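Local atomic coordinates of proto-oncogene tyrosine-protein kinase receptor Ret (Danio rerio, PDB entry 7AMK), a protein that acts as a receptor tyrosine kinase, its cadherin-like extracellular domains probably taking part in assembly with GDNF and GFR alpha 1 so that signals cross the membrane. Residues Glu197-His202 / Asn309-Val314; Val261-Thr266 / Val339-Phe344; His315-Lys320 / Leu335-Asn340. The protein carries 4 engineered substitutions. All coordinates share one frame; numbering follows the deposited sequence.

Interaction 1 of 3, residues Glu197-His202 / Asn309-Val314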
loop_
_atom_site.group_PDB
_atom_site.type_symbol
_atom_site.label_atom_id
_atom_site.label_comp_id
_atom_site.label_asym_id
_atom_site.label_seq_id
_atom_site.Cartn_x
_atom_site.Cartn_y
_atom_site.Cartn_z
ATOM N N GLU A 197 8.043 35.814 3.280
ATOM C CA GLU A 197 8.707 36.285 4.484
ATOM C C GLU A 197 7.716 36.436 5.622
ATOM O O GLU A 197 8.016 36.036 6.754
ATOM C CB GLU A 197 9.417 37.618 4.233
ATOM N N LYS A 198 6.527 36.973 5.333
ATOM C CA LYS A 198 5.540 37.228 6.370
ATOM C C LYS A 198 4.147 37.243 5.748
ATOM O O LYS A 198 3.930 37.938 4.752
ATOM C CB LYS A 198 5.854 38.562 7.062
ATOM C CG LYS A 198 5.600 38.532 8.574
ATOM C CD LYS A 198 5.781 39.916 9.198
ATOM C CE LYS A 198 5.632 39.848 10.712
ATOM N NZ LYS A 198 5.697 41.194 11.337
ATOM N N GLU A 199 3.215 36.475 6.327
ATOM C CA GLU A 199 1.855 36.338 5.811
ATOM C C GLU A 199 0.842 37.217 6.531
ATOM O O GLU A 199 -0.290 37.318 6.058
ATOM C CB GLU A 199 1.363 34.873 5.910
ATOM C CG GLU A 199 2.365 33.787 5.418
ATOM C CD GLU A 199 1.733 32.400 5.327
ATOM O OE1 GLU A 199 0.558 32.301 4.891
ATOM O OE2 GLU A 199 2.415 31.407 5.696
ATOM N N VAL A 200 1.208 37.818 7.663
ATOM C CA VAL A 200 0.312 38.646 8.473
ATOM C C VAL A 200 1.141 39.751 9.111
ATOM O O VAL A 200 2.125 39.472 9.802
ATOM C CB VAL A 200 -0.387 37.848 9.594
ATOM C CG1 VAL A 200 -1.245 38.797 10.434
ATOM C CG2 VAL A 200 -1.241 36.694 9.071
ATOM N N TYR A 201 0.758 40.999 8.905
ATOM C CA TYR A 201 1.407 42.087 9.618
ATOM C C TYR A 201 0.501 42.559 10.746
ATOM O O TYR A 201 -0.659 42.901 10.516
ATOM C CB TYR A 201 1.749 43.233 8.682
ATOM C CG TYR A 201 2.981 43.004 7.848
ATOM C CD1 TYR A 201 2.912 42.330 6.635
ATOM C CD2 TYR A 201 4.214 43.479 8.273
ATOM C CE1 TYR A 201 4.019 42.115 5.898
ATOM C CE2 TYR A 201 5.325 43.294 7.532
ATOM C CZ TYR A 201 5.236 42.611 6.338
ATOM O OH TYR A 201 6.377 42.461 5.583
ATOM N N HIS A 202 1.033 42.560 11.958
ATOM C CA HIS A 202 0.336 43.093 13.115
ATOM C C HIS A 202 0.640 44.576 13.241
ATOM O O HIS A 202 1.806 44.987 13.218
ATOM C CB HIS A 202 0.750 42.365 14.392
ATOM C CG HIS A 202 0.328 40.928 14.427
ATOM N ND1 HIS A 202 -0.979 40.539 14.651
ATOM C CD2 HIS A 202 1.036 39.785 14.247
ATOM C CE1 HIS A 202 -1.054 39.218 14.621
ATOM N NE2 HIS A 202 0.153 38.737 14.379
ATOM N N ASN A 309 8.921 26.665 8.414
ATOM C CA ASN A 309 7.682 27.082 9.081
ATOM C C ASN A 309 6.965 28.165 8.276
ATOM O O ASN A 309 6.426 29.126 8.830
ATOM C CB ASN A 309 7.952 27.547 10.517
ATOM C CG ASN A 309 6.753 27.362 11.431
ATOM N N VAL A 310 6.983 28.013 6.953
ATOM C CA VAL A 310 6.244 28.864 6.029
ATOM C C VAL A 310 5.452 27.962 5.097
ATOM O O VAL A 310 6.014 27.041 4.493
ATOM C CB VAL A 310 7.166 29.783 5.206
ATOM C CG1 VAL A 310 6.372 30.431 4.077
ATOM C CG2 VAL A 310 7.812 30.832 6.104
ATOM N N ARG A 311 4.155 28.234 4.978
ATOM C CA ARG A 311 3.278 27.388 4.182
ATOM C C ARG A 311 3.740 27.347 2.733
ATOM O O ARG A 311 3.918 28.383 2.091
ATOM C CB ARG A 311 1.842 27.897 4.254
ATOM C CG ARG A 311 1.243 27.854 5.669
ATOM C CD ARG A 311 -0.011 28.718 5.766
ATOM N NE ARG A 311 -1.011 28.285 4.801
ATOM C CZ ARG A 311 -1.531 29.060 3.859
ATOM N NH1 ARG A 311 -1.241 30.347 3.782
ATOM N NH2 ARG A 311 -2.364 28.526 2.969
ATOM N N GLY A 312 3.944 26.138 2.229
ATOM C CA GLY A 312 4.120 25.907 0.810
ATOM C C GLY A 312 3.421 24.623 0.401
ATOM O O GLY A 312 2.523 24.140 1.113
ATOM N N THR A 313 3.833 24.057 -0.734
ATOM C CA THR A 313 3.205 22.876 -1.312
ATOM C C THR A 313 4.252 21.794 -1.538
ATOM O O THR A 313 5.354 22.065 -2.038
ATOM C CB THR A 313 2.498 23.225 -2.645
ATOM O OG1 THR A 313 1.637 24.359 -2.442
ATOM C CG2 THR A 313 1.670 22.049 -3.177
ATOM N N VAL A 314 3.899 20.572 -1.158
ATOM C CA VAL A 314 4.688 19.375 -1.423
ATOM C C VAL A 314 3.937 18.541 -2.454
ATOM O O VAL A 314 2.764 18.195 -2.245
ATOM C CB VAL A 314 4.937 18.572 -0.137
ATOM C CG1 VAL A 314 5.716 17.295 -0.432
ATOM C CG2 VAL A 314 5.691 19.411 0.855
#
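Glu199 and Arg311 reach across the junction between two cadherin-like domains and join in a salt bridge. Along Glu197-His202 the chain leaves a loop and enters a strand. Lys198 points away from the other segment and lays its CD over one face of the Tyr201 ring instead. Glu199 follows and carries the contact. Its CG lies beside the backbone N (chi1 -46°), and from there the chain runs out extended, presenting the carboxylate to Arg311. Glu199 OE1 accepts an N-H of Arg311 NH1 at 2.9 Å through its syn lone pair, with an N-H...O angle of 147°. OE1 sits at the edge of the guanidinium, practically in its plane, while the carboxylate is twisted 32° from that plane, and a single bond joins the two groups. The arginine bends at chi3, which turns its guanidinium back toward the acid; this leaves Glu199 OE2 beside the aliphatic part, 3.6 Å from Arg311 CD, and 4.4 Å from Val310 CG1. Were Glu199 an alanine, Arg311 NH1 would probably lose its carboxylate partner, and the guanidinium would be freer to turn, though NH2 would keep its salt bridge to Glu302. Glu199 and Tyr201 bond through their backbones to Ile226 and Val224 of strand 215-227, and Val200 packs against Val369 of the second subunit. Arg195, next to the calcium ligand Glu196, also donates to the carbonyl of Arg311. A surface salt bridge of this kind, near the calcium ions without touching them, belongs to the interface between consecutive domains of a cadherin-like tandem, here joining the domain of strand 200-210 to that of strand 312-321.

Interaction 2 of 3, residues Val261-Thr266 / Val339-Phe344. With CA (calcium ion), chain N; CA (calcium ion), chain M; NAG (2-acetamido-2-deoxy-beta-D-glucopyranose), chain E.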
loop_
_atom_site.group_PDB
_atom_site.type_symbol
_atom_site.label_atom_id
_atom_site.label_comp_id
_atom_site.label_asym_id
_atom_site.label_seq_id
_atom_site.Cartn_x
_atom_site.Cartn_y
_atom_site.Cartn_z
ATOM N N VAL A 261 8.323 16.870 -5.379
ATOM C CA VAL A 261 8.623 18.187 -5.920
ATOM C C VAL A 261 8.068 19.208 -4.945
ATOM O O VAL A 261 6.963 19.033 -4.424
ATOM C CB VAL A 261 8.032 18.368 -7.339
ATOM C CG1 VAL A 261 7.980 19.843 -7.731
ATOM C CG2 VAL A 261 8.834 17.523 -8.342
ATOM N N TYR A 262 8.833 20.255 -4.684
ATOM C CA TYR A 262 8.478 21.248 -3.688
ATOM C C TYR A 262 8.273 22.606 -4.334
ATOM O O TYR A 262 8.926 22.951 -5.325
ATOM C CB TYR A 262 9.550 21.354 -2.592
ATOM C CG TYR A 262 9.863 20.015 -1.962
ATOM C CD1 TYR A 262 10.808 19.156 -2.528
ATOM C CD2 TYR A 262 9.199 19.593 -0.814
ATOM C CE1 TYR A 262 11.086 17.916 -1.950
ATOM C CE2 TYR A 262 9.463 18.374 -0.243
ATOM C CZ TYR A 262 10.403 17.532 -0.800
ATOM O OH TYR A 262 10.646 16.310 -0.193
ATOM N N ASP A 263 7.347 23.374 -3.763
ATOM C CA ASP A 263 7.053 24.715 -4.265
ATOM C C ASP A 263 6.723 25.588 -3.062
ATOM O O ASP A 263 5.818 25.260 -2.288
ATOM C CB ASP A 263 5.891 24.675 -5.272
ATOM C CG ASP A 263 5.752 25.957 -6.077
ATOM O OD1 ASP A 263 5.787 27.048 -5.492
ATOM O OD2 ASP A 263 5.599 25.872 -7.307
ATOM N N ARG A 264 7.464 26.685 -2.888
ATOM C CA ARG A 264 7.258 27.520 -1.709
ATOM C C ARG A 264 5.928 28.259 -1.725
ATOM O O ARG A 264 5.474 28.710 -0.664
ATOM C CB ARG A 264 8.409 28.512 -1.565
ATOM C CG ARG A 264 9.724 27.802 -1.322
ATOM C CD ARG A 264 10.859 28.756 -0.981
ATOM N NE ARG A 264 12.090 28.002 -0.738
ATOM C CZ ARG A 264 12.429 27.447 0.420
ATOM N NH1 ARG A 264 11.668 27.569 1.498
ATOM N NH2 ARG A 264 13.563 26.751 0.498
ATOM N N ASP A 265 5.297 28.388 -2.888
ATOM C CA ASP A 265 3.984 29.008 -2.985
ATOM C C ASP A 265 2.895 28.083 -2.432
ATOM O O ASP A 265 3.021 26.855 -2.430
ATOM C CB ASP A 265 3.665 29.362 -4.437
ATOM C CG ASP A 265 4.671 30.317 -5.036
ATOM O OD1 ASP A 265 5.073 31.268 -4.334
ATOM O OD2 ASP A 265 5.086 30.117 -6.203
ATOM N N THR A 266 1.813 28.692 -1.960
ATOM C CA THR A 266 0.644 27.975 -1.470
ATOM C C THR A 266 -0.280 27.595 -2.618
ATOM O O THR A 266 -0.227 28.158 -3.714
ATOM C CB THR A 266 -0.150 28.828 -0.463
ATOM O OG1 THR A 266 -0.833 29.870 -1.163
ATOM C CG2 THR A 266 0.783 29.446 0.564
ATOM N N VAL A 339 7.327 18.489 -15.441
ATOM C CA VAL A 339 6.434 19.145 -14.494
ATOM C C VAL A 339 6.515 20.651 -14.721
ATOM O O VAL A 339 7.578 21.259 -14.565
ATOM C CB VAL A 339 6.793 18.793 -13.043
ATOM C CG1 VAL A 339 6.032 19.700 -12.102
ATOM C CG2 VAL A 339 6.471 17.322 -12.736
ATOM N N ASN A 340 5.393 21.269 -15.067
ATOM C CA ASN A 340 5.374 22.668 -15.490
ATOM C C ASN A 340 4.484 23.476 -14.544
ATOM O O ASN A 340 3.283 23.215 -14.451
ATOM C CB ASN A 340 4.885 22.743 -16.934
ATOM C CG ASN A 340 4.918 24.134 -17.521
ATOM O OD1 ASN A 340 5.040 25.132 -16.820
ATOM N ND2 ASN A 340 4.801 24.193 -18.849
ATOM N N ASP A 341 5.084 24.426 -13.820
ATOM C CA ASP A 341 4.353 25.430 -13.044
ATOM C C ASP A 341 3.801 26.466 -14.014
ATOM O O ASP A 341 4.506 27.391 -14.422
ATOM C CB ASP A 341 5.267 26.081 -12.013
ATOM C CG ASP A 341 4.522 27.070 -11.086
ATOM O OD1 ASP A 341 3.357 27.469 -11.378
ATOM O OD2 ASP A 341 5.133 27.431 -10.048
ATOM N N THR A 342 2.517 26.342 -14.350
ATOM C CA THR A 342 1.977 27.039 -15.517
ATOM C C THR A 342 1.970 28.552 -15.337
ATOM O O THR A 342 2.291 29.291 -16.271
ATOM C CB THR A 342 0.564 26.537 -15.801
ATOM O OG1 THR A 342 -0.219 26.666 -14.600
ATOM C CG2 THR A 342 0.608 25.062 -16.245
ATOM N N THR A 343 1.578 29.028 -14.165
ATOM C CA THR A 343 1.470 30.456 -13.895
ATOM C C THR A 343 2.758 31.050 -13.330
ATOM O O THR A 343 2.735 32.193 -12.860
ATOM C CB THR A 343 0.310 30.736 -12.923
ATOM O OG1 THR A 343 0.450 29.918 -11.764
ATOM C CG2 THR A 343 -1.024 30.416 -13.563
ATOM N N PHE A 344 3.869 30.312 -13.330
ATOM C CA PHE A 344 5.124 30.923 -12.913
ATOM C C PHE A 344 5.692 31.755 -14.065
ATOM O O PHE A 344 5.928 31.211 -15.151
ATOM C CB PHE A 344 6.131 29.878 -12.465
ATOM C CG PHE A 344 7.454 30.470 -12.059
ATOM C CD1 PHE A 344 7.619 31.047 -10.802
ATOM C CD2 PHE A 344 8.524 30.484 -12.944
ATOM C CE1 PHE A 344 8.840 31.610 -10.436
ATOM C CE2 PHE A 344 9.738 31.030 -12.577
ATOM C CZ PHE A 344 9.899 31.603 -11.328
HETATM CA CA CA N . 5.042 28.205 -7.644
HETATM CA CA CA M . 4.411 33.380 -3.451
HETATM C C1 NAG E . 4.767 25.412 -19.597
HETATM C C2 NAG E . 5.229 25.250 -21.050
HETATM C C3 NAG E . 5.082 26.576 -21.800
HETATM C C4 NAG E . 3.693 27.180 -21.627
HETATM C C5 NAG E . 3.293 27.210 -20.152
HETATM C C6 NAG E . 1.861 27.646 -19.907
HETATM C C7 NAG E . 7.017 23.640 -21.610
HETATM C C8 NAG E . 5.943 22.774 -22.206
HETATM N N2 NAG E . 6.614 24.807 -21.090
HETATM O O3 NAG E . 5.372 26.383 -23.181
HETATM O O4 NAG E . 3.757 28.535 -22.054
HETATM O O5 NAG E . 3.430 25.907 -19.573
HETATM O O6 NAG E . 1.040 27.570 -21.065
HETATM O O7 NAG E . 8.197 23.300 -21.603
#
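The interdomain calcium site typical of cadherins brings Asp263 and Asp341 together, with Asp263 and Asp265 forming the Asp-X-Asp element of the family. Asp263 grips one calcium ion with both oxygens, OD1 at 2.6 Å and OD2 at 2.4 Å. Asp341 comes from the other strand and uses one oxygen, its OD2 lying 2.5 Å from the same ion. With CG anti to the backbone N (chi1 -175°), Asp341 sends its carboxylate across to the metal. The two side chains cross at about a right angle with carboxylate planes 62° apart, and Asp263 OD2 and Asp341 OD2 are 3.2 Å from each other. The shared calcium is what makes so close an approach of two acids tolerable, since its charge probably offsets theirs. Asp265 bridges two ions: its OD2 binds the ion held by Asp263 at 2.4 Å, and its OD1 binds the second calcium at 2.4 Å. An Asx turn probably helps fix this geometry: Asp263 OD1 accepts the backbone N-H of Asp265 at 3.0 Å and 154° through its anti lone pair while still binding metal. Asp230 OD1, Asn232 O and Asn277 OD1 bring the protein atoms on the first ion to seven. After Asp341 a type I turn, closed by Phe344 N to Asp341 O, reverses the chain next to the site. Asn340, on the other side of its strand, carries an N-acetylglucosamine on ND2. Strands 255-263 and 331-341 belong to opposing sheets of the domain: Asp263 pairs with Thr313 of strand 312-321, Asn340 with Val280 of strand 279-283, and Val339 with Val351 of strand 350-359, while Leu279 and Leu353 touch both Val261 and Val339 in the core next to the calcium site.

Interaction 3 of 3, residues His315-Lys320 / Leu335-Asn340. With NAG (2-acetamido-2-deoxy-beta-D-glucopyranose), chain E.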
loop_
_atom_site.group_PDB
_atom_site.type_symbol
_atom_site.label_atom_id
_atom_site.label_comp_id
_atom_site.label_asym_id
_atom_site.label_seq_id
_atom_site.Cartn_x
_atom_site.Cartn_y
_atom_site.Cartn_z
ATOM N N HIS A 315 4.599 18.227 -3.571
ATOM C CA HIS A 315 4.011 17.381 -4.608
ATOM C C HIS A 315 4.608 15.973 -4.565
ATOM O O HIS A 315 5.804 15.803 -4.323
ATOM C CB HIS A 315 4.212 17.977 -6.012
ATOM C CG HIS A 315 3.564 19.309 -6.203
ATOM N ND1 HIS A 315 2.332 19.460 -6.805
ATOM C CD2 HIS A 315 3.987 20.562 -5.889
ATOM C CE1 HIS A 315 2.022 20.744 -6.853
ATOM N NE2 HIS A 315 3.006 21.433 -6.297
ATOM N N GLU A 316 3.775 14.963 -4.818
ATOM C CA GLU A 316 4.220 13.577 -4.921
ATOM C C GLU A 316 3.863 13.031 -6.293
ATOM O O GLU A 316 2.694 13.067 -6.698
ATOM C CB GLU A 316 3.579 12.683 -3.862
ATOM C CG GLU A 316 3.827 13.058 -2.420
ATOM C CD GLU A 316 3.259 12.010 -1.468
ATOM O OE1 GLU A 316 3.023 10.868 -1.923
ATOM O OE2 GLU A 316 3.047 12.323 -0.277
ATOM N N TYR A 317 4.861 12.493 -6.983
ATOM C CA TYR A 317 4.681 11.869 -8.287
ATOM C C TYR A 317 5.015 10.387 -8.161
ATOM O O TYR A 317 6.117 10.030 -7.728
ATOM C CB TYR A 317 5.570 12.550 -9.334
ATOM C CG TYR A 317 5.154 13.978 -9.584
ATOM C CD1 TYR A 317 4.181 14.267 -10.530
ATOM C CD2 TYR A 317 5.706 15.032 -8.848
ATOM C CE1 TYR A 317 3.782 15.535 -10.765
ATOM C CE2 TYR A 317 5.304 16.332 -9.080
ATOM C CZ TYR A 317 4.334 16.575 -10.042
ATOM O OH TYR A 317 3.884 17.851 -10.304
ATOM N N LYS A 318 4.070 9.527 -8.528
ATOM C CA LYS A 318 4.233 8.089 -8.344
ATOM C C LYS A 318 4.010 7.372 -9.669
ATOM O O LYS A 318 2.973 7.554 -10.305
ATOM C CB LYS A 318 3.261 7.575 -7.275
ATOM C CG LYS A 318 3.340 8.342 -5.951
ATOM C CD LYS A 318 2.302 7.853 -4.950
ATOM N N LEU A 319 4.974 6.564 -10.091
ATOM C CA LEU A 319 4.779 5.755 -11.283
ATOM C C LEU A 319 3.857 4.594 -10.939
ATOM O O LEU A 319 4.091 3.877 -9.965
ATOM C CB LEU A 319 6.117 5.254 -11.823
ATOM C CG LEU A 319 6.075 4.438 -13.126
ATOM C CD1 LEU A 319 5.365 5.212 -14.232
ATOM C CD2 LEU A 319 7.481 4.029 -13.568
ATOM N N LYS A 320 2.793 4.424 -11.720
ATOM C CA LYS A 320 1.771 3.423 -11.430
ATOM C C LYS A 320 1.602 2.489 -12.623
ATOM O O LYS A 320 1.812 2.894 -13.771
ATOM C CB LYS A 320 0.425 4.098 -11.105
ATOM C CG LYS A 320 -0.410 3.386 -10.073
ATOM C CD LYS A 320 -1.568 4.271 -9.641
ATOM N N LEU A 335 12.146 7.090 -18.528
ATOM C CA LEU A 335 10.862 7.744 -18.762
ATOM C C LEU A 335 10.931 9.163 -18.211
ATOM O O LEU A 335 11.053 9.366 -16.999
ATOM C CB LEU A 335 9.733 6.943 -18.116
ATOM C CG LEU A 335 8.316 7.534 -18.090
ATOM C CD1 LEU A 335 7.746 7.655 -19.500
ATOM C CD2 LEU A 335 7.385 6.715 -17.202
ATOM N N GLY A 336 10.871 10.147 -19.098
ATOM C CA GLY A 336 10.863 11.530 -18.686
ATOM C C GLY A 336 9.458 12.006 -18.368
ATOM O O GLY A 336 8.478 11.541 -18.958
ATOM N N TYR A 337 9.367 12.932 -17.404
ATOM C CA TYR A 337 8.087 13.527 -17.018
ATOM C C TYR A 337 8.315 15.006 -16.719
ATOM O O TYR A 337 8.938 15.347 -15.711
ATOM C CB TYR A 337 7.477 12.799 -15.818
ATOM C CG TYR A 337 6.032 13.164 -15.573
ATOM C CD1 TYR A 337 5.024 12.612 -16.348
ATOM C CD2 TYR A 337 5.673 14.065 -14.570
ATOM C CE1 TYR A 337 3.704 12.942 -16.139
ATOM C CE2 TYR A 337 4.365 14.400 -14.354
ATOM C CZ TYR A 337 3.378 13.837 -15.147
ATOM O OH TYR A 337 2.049 14.145 -14.947
ATOM N N LEU A 338 7.818 15.878 -17.599
ATOM C CA LEU A 338 7.987 17.321 -17.462
ATOM C C LEU A 338 6.905 17.887 -16.552
ATOM O O LEU A 338 5.710 17.777 -16.858
ATOM C CB LEU A 338 7.925 18.006 -18.823
ATOM C CG LEU A 338 8.087 19.515 -18.735
ATOM C CD1 LEU A 338 9.531 19.859 -18.428
ATOM C CD2 LEU A 338 7.647 20.140 -20.023
ATOM N N VAL A 339 7.327 18.489 -15.441
ATOM C CA VAL A 339 6.434 19.145 -14.494
ATOM C C VAL A 339 6.515 20.651 -14.721
ATOM O O VAL A 339 7.578 21.259 -14.565
ATOM C CB VAL A 339 6.793 18.793 -13.043
ATOM C CG1 VAL A 339 6.032 19.700 -12.102
ATOM C CG2 VAL A 339 6.471 17.322 -12.736
ATOM N N ASN A 340 5.393 21.269 -15.067
ATOM C CA ASN A 340 5.374 22.668 -15.490
ATOM C C ASN A 340 4.484 23.476 -14.544
ATOM O O ASN A 340 3.283 23.215 -14.451
ATOM C CB ASN A 340 4.885 22.743 -16.934
ATOM C CG ASN A 340 4.918 24.134 -17.521
ATOM O OD1 ASN A 340 5.040 25.132 -16.820
ATOM N ND2 ASN A 340 4.801 24.193 -18.849
HETATM C C1 NAG E . 4.767 25.412 -19.597
HETATM C C2 NAG E . 5.229 25.250 -21.050
HETATM C C3 NAG E . 5.082 26.576 -21.800
HETATM C C4 NAG E . 3.693 27.180 -21.627
HETATM C C5 NAG E . 3.293 27.210 -20.152
HETATM C C6 NAG E . 1.861 27.646 -19.907
HETATM C C7 NAG E . 7.017 23.640 -21.610
HETATM C C8 NAG E . 5.943 22.774 -22.206
HETATM N N2 NAG E . 6.614 24.807 -21.090
HETATM O O3 NAG E . 5.372 26.383 -23.181
HETATM O O4 NAG E . 3.757 28.535 -22.054
HETATM O O5 NAG E . 3.430 25.907 -19.573
HETATM O O6 NAG E . 1.040 27.570 -21.065
HETATM O O7 NAG E . 8.197 23.300 -21.603
#
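Tyr317 meets Tyr337 and Val339 between two strands of opposing sheets, whose axes run roughly antiparallel and come within 10.9 Å. The aromatic part of the contact is an oblique pairing. Tyr317 CE1 and Tyr337 CE2 are 3.8 Å apart, but the centroids are separated by 5.8 Å and the planes by 54°, so Tyr337 CE2 rests against the CD1-CE1 side of Tyr317, without a regular stack. A CH-pi contact comes next. Val339 CG2 stands over one face of the Tyr317 ring, 4.0 Å from its centroid and 29° off the normal, and is nearest to CZ at 3.5 Å. The other methyl, CG1, lies 3.4 Å from Tyr317 OH, and both methyls sit on the same side of the ring, CG2 over the face and CG1 toward the hydroxyl. Tyr317 is put there by its first torsion: with CG beside the backbone N (chi1 -66°), the ring leans toward Val339. His298 of the strand alongside stacks on Tyr317 as well, and Leu279 and Leu353 pack against it. Purely aliphatic packing closes the far end, where Leu319 CD1 meets Leu335 CD2 at 3.9 Å, one methyl against another. Their side chains approach at a slant; Leu319 also rests on Val357, Phe294 and Ile296. On the outward side of strand 331-341, Leu338 CD2 lies 3.6 Å from O7 of the N-acetylglucosamine on Asn340. The chemistry implies that these strands are held by dispersion and by methyl-to-ring contact in a largely buried core, with the hydrogen bonding of each sheet left to its own neighbouring strands and the sugar kept to the outer face.

Interactions 2 and 3 lie inside the third cadherin-like domain, their centres about 13 Å apart, and share Val339 and Asn340 on strand 331-341. They span its two facing sheets, from the calcium end into the apolar core. Interaction 1 sits about 16 Å from interaction 2 and about 27 Å from interaction 3, where the preceding domain meets this one. Strand 312-321 serves interactions 1 and 3 and pairs with strand 255-263 of interaction 2: Thr313 N bonds to Asp263 O. Along the chain interactions 1 and 2 interleave, while interaction 3 follows interaction 1. One strand framework thus links the domain junction, the calcium site and the core.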